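Local coordinates for branched-chain-amino-acid aminotransferase (Deinococcus radiodurans, PDB 3UZO), which probably catalyses the reversible, pyridoxal-phosphate-dependent transfer of the amino group of leucine, isoleucine or valine to 2-oxoglutarate, giving glutamate and a branched-chain 2-oxo acid, at residues A[245-250]-A[330-335]; A[272-277]-A[337-342]. All coordinates share one frame; numbering follows the deposited sequence.

Contact 1: A[245-250]-A[330-335]; sequences FAITQD and GPVTRR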
# COMPACT_ATOMS: atom_id res chain seq x y z
N PHE A 245 21.11 -9.73 -8.50
CA PHE A 245 22.37 -9.46 -9.17
C PHE A 245 22.82 -10.76 -9.84
O PHE A 245 22.38 -11.84 -9.45
CB PHE A 245 23.45 -8.94 -8.21
CG PHE A 245 24.01 -9.97 -7.27
CD1 PHE A 245 23.42 -10.20 -6.04
CD2 PHE A 245 25.16 -10.68 -7.61
CE1 PHE A 245 23.96 -11.13 -5.14
CE2 PHE A 245 25.71 -11.60 -6.73
CZ PHE A 245 25.11 -11.83 -5.49
N ALA A 246 23.67 -10.64 -10.85
CA ALA A 246 24.18 -11.82 -11.54
C ALA A 246 25.62 -11.57 -11.96
O ALA A 246 26.05 -10.43 -12.11
CB ALA A 246 23.31 -12.15 -12.76
N ILE A 247 26.36 -12.66 -12.13
CA ILE A 247 27.75 -12.58 -12.55
C ILE A 247 27.84 -13.22 -13.94
O ILE A 247 27.33 -14.32 -14.16
CB ILE A 247 28.68 -13.34 -11.57
CG1 ILE A 247 28.67 -12.68 -10.18
CG2 ILE A 247 30.11 -13.33 -12.08
CD1 ILE A 247 27.33 -12.66 -9.52
N THR A 248 28.48 -12.53 -14.89
CA THR A 248 28.61 -13.05 -16.25
C THR A 248 29.37 -14.37 -16.30
O THR A 248 30.12 -14.71 -15.37
CB THR A 248 29.31 -12.03 -17.16
OG1 THR A 248 30.56 -11.64 -16.58
CG2 THR A 248 28.42 -10.79 -17.36
N GLN A 249 29.19 -15.11 -17.39
CA GLN A 249 29.84 -16.41 -17.56
C GLN A 249 31.35 -16.42 -17.32
O GLN A 249 31.88 -17.36 -16.74
CB GLN A 249 29.54 -16.98 -18.95
CG GLN A 249 28.12 -17.56 -19.10
CD GLN A 249 27.84 -18.69 -18.11
OE1 GLN A 249 28.75 -19.24 -17.50
NE2 GLN A 249 26.56 -19.04 -17.96
N ASP A 250 32.05 -15.38 -17.77
CA ASP A 250 33.49 -15.32 -17.58
C ASP A 250 33.86 -14.93 -16.15
O ASP A 250 35.04 -14.83 -15.81
CB ASP A 250 34.13 -14.35 -18.57
CG ASP A 250 33.65 -12.92 -18.38
OD1 ASP A 250 32.75 -12.70 -17.55
OD2 ASP A 250 34.17 -12.02 -19.08
N GLY A 330 28.12 -19.82 -6.04
CA GLY A 330 29.17 -19.62 -7.02
C GLY A 330 30.39 -19.03 -6.33
O GLY A 330 30.27 -18.52 -5.21
N PRO A 331 31.57 -19.07 -6.96
CA PRO A 331 32.78 -18.51 -6.33
C PRO A 331 32.78 -16.99 -6.19
O PRO A 331 33.29 -16.45 -5.21
CB PRO A 331 33.91 -19.03 -7.22
CG PRO A 331 33.26 -19.18 -8.56
CD PRO A 331 31.90 -19.77 -8.22
N VAL A 332 32.21 -16.28 -7.16
CA VAL A 332 32.18 -14.83 -7.07
C VAL A 332 31.20 -14.40 -5.97
O VAL A 332 31.47 -13.47 -5.22
CB VAL A 332 31.81 -14.18 -8.41
CG1 VAL A 332 31.78 -12.66 -8.26
CG2 VAL A 332 32.83 -14.60 -9.47
N THR A 333 30.07 -15.11 -5.88
CA THR A 333 29.05 -14.84 -4.87
C THR A 333 29.68 -14.99 -3.48
O THR A 333 29.49 -14.16 -2.60
CB THR A 333 27.88 -15.84 -5.00
OG1 THR A 333 27.16 -15.58 -6.21
CG2 THR A 333 26.93 -15.72 -3.81
N ARG A 334 30.44 -16.07 -3.30
CA ARG A 334 31.10 -16.33 -2.02
C ARG A 334 32.04 -15.18 -1.64
O ARG A 334 32.10 -14.78 -0.47
CB ARG A 334 31.88 -17.64 -2.08
CG ARG A 334 32.55 -18.02 -0.77
CD ARG A 334 33.33 -19.32 -0.89
NE ARG A 334 32.47 -20.49 -1.06
CZ ARG A 334 31.61 -20.93 -0.15
NH1 ARG A 334 31.47 -20.30 1.01
NH2 ARG A 334 30.89 -22.03 -0.39
N ARG A 335 32.78 -14.67 -2.61
CA ARG A 335 33.72 -13.58 -2.36
C ARG A 335 32.98 -12.32 -1.94
O ARG A 335 33.36 -11.68 -0.96
CB ARG A 335 34.58 -13.31 -3.60
CG ARG A 335 35.52 -14.45 -3.95
CD ARG A 335 36.52 -14.06 -5.04
NE ARG A 335 37.34 -12.91 -4.64
CZ ARG A 335 38.41 -12.49 -5.30
NH1 ARG A 335 38.81 -13.11 -6.40
NH2 ARG A 335 39.09 -11.44 -4.86
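F245 reaches from strand 243-248 to the first turn of helix 331-344, where its ring meets the side chain of T333. Ring atom CE2 lies 4.3 Å from T333 OG1, and the oxygen approaches obliquely. A large flat phenylalanine suits this place because it spans the gap to the helix while its ring also meets the ring of F254, the planes nearly parallel. A246 turns its methyl away from the helix, onto F296 of strand 296-302, a place for which the short alanine side chain is suited. With I247 the strand faces the helix again, and here the contact is tightest: CG1 lies 3.7 Å from V332 CG1. The two beta-branched side chains are fitted branch to branch, for I247 CG2 meets V332 CG2 at 4.0 Å. In V332 the methyl CG1 stands opposite the backbone N (chi1 180°), which directs CG1 and CG2 at separate branches of the isoleucine. The longer arm of I247 ends in CD1, 4.4 Å from T333 OG1, so this hydroxyl has apolar carbon from both strand residues near it. At T248 the strand ends, and its OG1 donates a 2.6 Å hydrogen bond to D250 OD1, which is approached end-on; this links the strand end to the loop after it, away from the helix. No hydrogen bond joins the two segments. V332 N and the T333 hydroxyl are bound instead by E298 of the neighbouring strand 296-302, through OE1 and OE2 respectively, while the E298 backbone pairs with I247. The chemistry therefore divides the work: hydrocarbon packs between strand and helix, and one carboxylate of the same sheet, probably favoured by the positive helix N terminus, anchors the first turn.

Contact 2: A[272-277]-A[337-342]; sequences LWLAEH and YDELVG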
# COMPACT_ATOMS: atom_id res chain seq x y z
N LEU A 272 27.89 -3.32 -5.25
CA LEU A 272 28.30 -2.65 -6.47
C LEU A 272 29.69 -2.03 -6.23
O LEU A 272 30.59 -2.15 -7.07
CB LEU A 272 27.27 -1.56 -6.79
CG LEU A 272 26.69 -1.33 -8.19
CD1 LEU A 272 26.52 -2.63 -8.93
CD2 LEU A 272 25.35 -0.61 -8.04
N TRP A 273 29.85 -1.40 -5.07
CA TRP A 273 31.12 -0.76 -4.71
C TRP A 273 32.22 -1.79 -4.45
O TRP A 273 33.34 -1.66 -4.96
CB TRP A 273 30.94 0.12 -3.47
CG TRP A 273 32.12 1.03 -3.22
CD1 TRP A 273 32.31 2.27 -3.75
CD2 TRP A 273 33.30 0.72 -2.46
NE1 TRP A 273 33.55 2.76 -3.37
CE2 TRP A 273 34.17 1.83 -2.58
CE3 TRP A 273 33.71 -0.38 -1.70
CZ2 TRP A 273 35.43 1.86 -1.97
CZ3 TRP A 273 34.96 -0.34 -1.09
CH2 TRP A 273 35.80 0.77 -1.23
N LEU A 274 31.91 -2.80 -3.65
CA LEU A 274 32.87 -3.85 -3.32
C LEU A 274 33.35 -4.60 -4.55
O LEU A 274 34.54 -4.90 -4.70
CB LEU A 274 32.25 -4.84 -2.32
CG LEU A 274 32.49 -4.66 -0.82
CD1 LEU A 274 32.70 -3.20 -0.47
CD2 LEU A 274 31.32 -5.24 -0.04
N ALA A 275 32.41 -4.91 -5.44
CA ALA A 275 32.73 -5.63 -6.67
C ALA A 275 33.81 -4.90 -7.46
O ALA A 275 34.79 -5.50 -7.90
CB ALA A 275 31.48 -5.79 -7.52
N GLU A 276 33.62 -3.59 -7.63
CA GLU A 276 34.57 -2.79 -8.39
C GLU A 276 35.89 -2.49 -7.69
O GLU A 276 36.96 -2.83 -8.20
CB GLU A 276 33.93 -1.47 -8.79
CG GLU A 276 34.78 -0.68 -9.79
CD GLU A 276 34.19 0.67 -10.13
OE1 GLU A 276 32.95 0.79 -10.20
OE2 GLU A 276 34.98 1.62 -10.34
N HIS A 277 35.82 -1.87 -6.51
CA HIS A 277 37.01 -1.46 -5.78
C HIS A 277 37.71 -2.47 -4.87
O HIS A 277 38.77 -2.18 -4.32
CB HIS A 277 36.70 -0.20 -4.97
CG HIS A 277 36.15 0.92 -5.80
ND1 HIS A 277 34.80 1.08 -6.03
CD2 HIS A 277 36.77 1.89 -6.51
CE1 HIS A 277 34.62 2.11 -6.84
NE2 HIS A 277 35.80 2.62 -7.15
N TYR A 337 30.06 -12.09 -0.63
CA TYR A 337 29.48 -12.36 0.67
C TYR A 337 30.51 -12.22 1.80
O TYR A 337 30.24 -11.57 2.82
CB TYR A 337 28.91 -13.77 0.69
CG TYR A 337 28.30 -14.16 2.02
CD1 TYR A 337 26.96 -13.91 2.29
CD2 TYR A 337 29.08 -14.76 3.01
CE1 TYR A 337 26.40 -14.27 3.53
CE2 TYR A 337 28.55 -15.11 4.23
CZ TYR A 337 27.21 -14.87 4.49
OH TYR A 337 26.68 -15.27 5.69
N ASP A 338 31.68 -12.84 1.64
CA ASP A 338 32.71 -12.76 2.67
C ASP A 338 33.17 -11.33 2.89
O ASP A 338 33.43 -10.93 4.02
CB ASP A 338 33.90 -13.66 2.31
CG ASP A 338 33.56 -15.14 2.39
OD1 ASP A 338 32.60 -15.49 3.11
OD2 ASP A 338 34.26 -15.96 1.75
N GLU A 339 33.27 -10.55 1.81
CA GLU A 339 33.70 -9.16 1.92
C GLU A 339 32.63 -8.33 2.63
O GLU A 339 32.93 -7.58 3.56
CB GLU A 339 33.96 -8.58 0.52
CG GLU A 339 34.71 -7.25 0.49
CD GLU A 339 36.12 -7.36 1.05
OE1 GLU A 339 36.75 -8.42 0.85
OE2 GLU A 339 36.60 -6.39 1.68
N LEU A 340 31.39 -8.48 2.20
CA LEU A 340 30.28 -7.73 2.79
C LEU A 340 30.10 -8.06 4.28
O LEU A 340 30.06 -7.16 5.12
CB LEU A 340 28.99 -8.02 2.02
CG LEU A 340 27.67 -7.36 2.44
CD1 LEU A 340 27.07 -8.11 3.60
CD2 LEU A 340 27.90 -5.90 2.78
N VAL A 341 30.00 -9.34 4.60
CA VAL A 341 29.82 -9.78 5.98
C VAL A 341 31.05 -9.48 6.84
O VAL A 341 30.92 -9.13 8.02
CB VAL A 341 29.50 -11.29 6.03
CG1 VAL A 341 29.23 -11.72 7.46
CG2 VAL A 341 28.28 -11.58 5.17
N GLY A 342 32.24 -9.61 6.26
CA GLY A 342 33.46 -9.32 6.99
C GLY A 342 33.49 -7.87 7.45
O GLY A 342 33.91 -7.56 8.57
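L274 of helix 266-277 projects from its CB toward helix 331-344 and meets it first with the branch point of its side chain. CG lies 3.7 Å from E339 CG, so the leucine touches the aliphatic part of the glutamate and not its carboxylate. From CG the two methyls part. CD1 turns to W273, lying in the plane of its ring at the edge. CD2 continues to the other helix, 3.9 Å from both L340 N and L340 CA, with E339 CG and L340 CB also close by. One methyl is thus set against the backbone itself, between the roots of two successive side chains, a place that a slim branched leucine tip can enter. E339 suits its position by being of two kinds: its CG lies anti to the backbone N (chi1 -167°) and packs on L274, then the chain bends at chi2 (63°), and OE2 forms a salt bridge with R278, just past the end of helix 266-277. The charge is thereby kept at the margin while carbon fills the interface. The side chain of L340 is about 9 Å from the bound pyridoxal phosphate and about 5 Å from that of T267, which binds this cofactor. I343 and W354 also pack on L274, while L272 packs on strands 253-257 and 282-286, and A275 touches both F254 and L336.

Overall arrangement
Among the parts involved, strand 243-248 comes first along the chain from the N terminus, then helix 266-277, and only much later helix 331-344, which meets both. Contact 1 closes a loop with 79 residues between its segments, contact 2 one with 59. Because the segments come in the order 245-250, 272-277, 330-335, 337-342, the two loops cross. The late helix uses its first turn on the strand and its middle on the earlier helix, the contact centres being 12 Å apart. Together they tie the mixed sheet and helix 266-277, whose start supplies cofactor-binding residues, to a helix near the C-terminal end.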